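Local coordinates for cellulosomal scaffoldin adaptor protein B (PDB 3BWZ) that is a cellulosome scaffoldin, of which this chain is a type II cohesin module, a domain that in its family binds dockerins to assemble the complex, at residues N30-S35 / P107-T112. Residues are numbered along the deposited sequence; the frame is centred on the assembly and turned at random.
Sequences NITNFS and PEQTGT
A type II beta turn from Ile31 to Phe34 packs against the loop that leads into strand 111-120, and the one backbone-to-backbone hydrogen bond between the two segments runs from Ile31 N to Gln109 O, 2.9 Å and nearly straight (174°). Phe34 N to Ile31 O (3.3 Å) closes the turn, whose third residue, Asn33, has the positive phi (57°) that asparagine tolerates better than most. One residue earlier, Asn30 N points its hydrogen at Thr110 OG1 (3.0 Å). Threonine suits the place because its short side chain holds an accepting hydroxyl close to the backbone; chi1 of -65° turns OG1 toward Asn30. A water joins this OG1 to Asn30 OD1, to which it donates, while Asn30 ND2 is held by Thr4 O. In the cohesin beta-sandwich this turn links strands 21-29 and 34-42, and strand 111-120 pairs antiparallel with 21-29, so the contact lies beyond one end of that pairing. Gln109 runs extended alongside the turn, CG 3.3 Å from Ile31 O; its amide ends close to Asn33 N, where its oxygen, if turned to that side, could accept a bond. The Asn33 amide lies beside the Pro107 ring, ND2 to CG 3.6 Å, and Trp148 touches both residues. Phe34 directs CB toward the loop, 3.4 Å from Glu108 O, a buried carbonyl without a polar partner; the Phe34 ring lies oblique to that oxygen and also touches Ile28. Glu108 centres an inverse gamma turn; in one of two conformers its carboxylate bonds Tyr95 OH and Leu70 N.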
loop_
_atom_site.group_PDB
_atom_site.type_symbol
_atom_site.label_atom_id
_atom_site.label_comp_id
_atom_site.label_asym_id
_atom_site.label_seq_id
_atom_site.Cartn_x
_atom_site.Cartn_y
_atom_site.Cartn_z
ATOM N N ASN A 30 -10.830 9.984 4.163
ATOM C CA ASN A 30 -10.898 11.356 4.646
ATOM C C ASN A 30 -9.546 12.000 4.812
ATOM O O ASN A 30 -9.300 12.680 5.797
ATOM C CB ASN A 30 -11.704 11.433 5.947
ATOM C CG ASN A 30 -13.100 10.919 5.781
ATOM O OD1 ASN A 30 -13.750 11.181 4.768
ATOM N ND2 ASN A 30 -13.561 10.143 6.746
ATOM N N ILE A 31 -8.675 11.832 3.823
ATOM C CA ILE A 31 -7.381 12.504 3.830
ATOM C C ILE A 31 -7.527 13.782 3.006
ATOM O O ILE A 31 -7.626 13.742 1.774
ATOM C CB ILE A 31 -6.248 11.627 3.290
ATOM C CG1 ILE A 31 -6.161 10.289 4.056
ATOM C CG2 ILE A 31 -4.941 12.415 3.339
ATOM C CD1 ILE A 31 -5.837 10.426 5.532
ATOM N N THR A 32 -7.582 14.912 3.698
ATOM C CA THR A 32 -7.947 16.168 3.059
ATOM C C THR A 32 -6.965 16.545 1.950
ATOM O O THR A 32 -5.756 16.584 2.167
ATOM C CB THR A 32 -8.007 17.284 4.096
ATOM O OG1 THR A 32 -8.965 16.925 5.094
ATOM C CG2 THR A 32 -8.394 18.608 3.439
ATOM N N ASN A 33 -7.490 16.785 0.752
ATOM C CA ASN A 33 -6.694 17.260 -0.376
ATOM C C ASN A 33 -5.523 16.350 -0.730
ATOM O O ASN A 33 -4.517 16.796 -1.242
ATOM C CB ASN A 33 -6.230 18.714 -0.144
ATOM C CG ASN A 33 -7.379 19.685 0.007
ATOM O OD1 ASN A 33 -7.228 20.772 0.626
ATOM N ND2 ASN A 33 -8.496 19.349 -0.560
ATOM N N PHE A 34 -5.716 15.052 -0.525
ATOM C CA PHE A 34 -4.713 14.054 -0.829
ATOM C C PHE A 34 -4.259 14.107 -2.284
ATOM O O PHE A 34 -5.087 14.139 -3.178
ATOM C CB PHE A 34 -5.312 12.675 -0.549
ATOM C CG PHE A 34 -4.387 11.524 -0.880
ATOM C CD1 PHE A 34 -4.571 10.756 -2.016
ATOM C CD2 PHE A 34 -3.342 11.204 -0.047
ATOM C CE1 PHE A 34 -3.745 9.694 -2.276
ATOM C CE2 PHE A 34 -2.538 10.149 -0.300
ATOM C CZ PHE A 34 -2.726 9.397 -1.432
ATOM N N SER A 35 -2.947 14.015 -2.520
ATOM C CA SER A 35 -2.399 13.977 -3.862
ATOM C C SER A 35 -1.369 12.882 -4.132
ATOM O O SER A 35 -0.905 12.782 -5.252
ATOM C CB SER A 35 -1.735 15.291 -4.208
ATOM O OG SER A 35 -0.451 15.384 -3.589
ATOM N N PRO A 107 -10.992 16.701 -4.797
ATOM C CA PRO A 107 -9.871 15.931 -4.244
ATOM C C PRO A 107 -10.242 14.483 -3.924
ATOM O O PRO A 107 -11.351 14.186 -3.468
ATOM C CB PRO A 107 -9.506 16.696 -2.964
ATOM C CG PRO A 107 -10.747 17.409 -2.580
ATOM C CD PRO A 107 -11.393 17.796 -3.899
ATOM N N GLU A 108 -9.303 13.600 -4.196
ATOM C CA GLU A 108 -9.437 12.163 -3.962
ATOM C C GLU A 108 -9.076 11.803 -2.535
ATOM O O GLU A 108 -7.978 11.329 -2.267
ATOM C CB GLU A 108 -8.464 11.452 -4.867
ATOM C CG GLU A 108 -8.712 11.681 -6.297
ATOM C CD GLU A 108 -7.636 11.085 -7.142
ATOM O OE1 GLU A 108 -6.658 10.508 -6.610
ATOM O OE2 GLU A 108 -7.771 11.192 -8.364
ATOM N N GLN A 109 -10.009 12.017 -1.605
ATOM C CA GLN A 109 -9.752 11.917 -0.167
ATOM C C GLN A 109 -9.975 10.529 0.392
ATOM O O GLN A 109 -9.477 10.227 1.487
ATOM C CB GLN A 109 -10.608 12.939 0.587
ATOM C CG GLN A 109 -10.373 14.349 0.052
ATOM C CD GLN A 109 -10.938 15.439 0.917
ATOM O OE1 GLN A 109 -11.838 15.220 1.764
ATOM N NE2 GLN A 109 -10.420 16.602 0.752
ATOM N N THR A 110 -10.728 9.710 -0.338
ATOM C CA THR A 110 -11.114 8.378 0.118
ATOM C C THR A 110 -11.026 7.437 -1.062
ATOM O O THR A 110 -11.633 7.681 -2.102
ATOM C CB THR A 110 -12.540 8.380 0.684
ATOM O OG1 THR A 110 -12.545 9.202 1.853
ATOM C CG2 THR A 110 -13.006 6.979 1.051
ATOM N N GLY A 111 -10.278 6.348 -0.908
ATOM C CA GLY A 111 -10.193 5.337 -1.954
ATOM C C GLY A 111 -9.003 4.441 -1.773
ATOM O O GLY A 111 -8.309 4.507 -0.765
ATOM N N THR A 112 -8.792 3.572 -2.753
ATOM C CA THR A 112 -7.691 2.617 -2.713
ATOM C C THR A 112 -6.546 3.191 -3.523
ATOM O O THR A 112 -6.692 3.409 -4.730
ATOM C CB THR A 112 -8.144 1.247 -3.282
ATOM O OG1 THR A 112 -9.255 0.770 -2.508
ATOM C CG2 THR A 112 -7.017 0.232 -3.306
HETATM O O HOH W 1 -14.958 9.494 3.045
#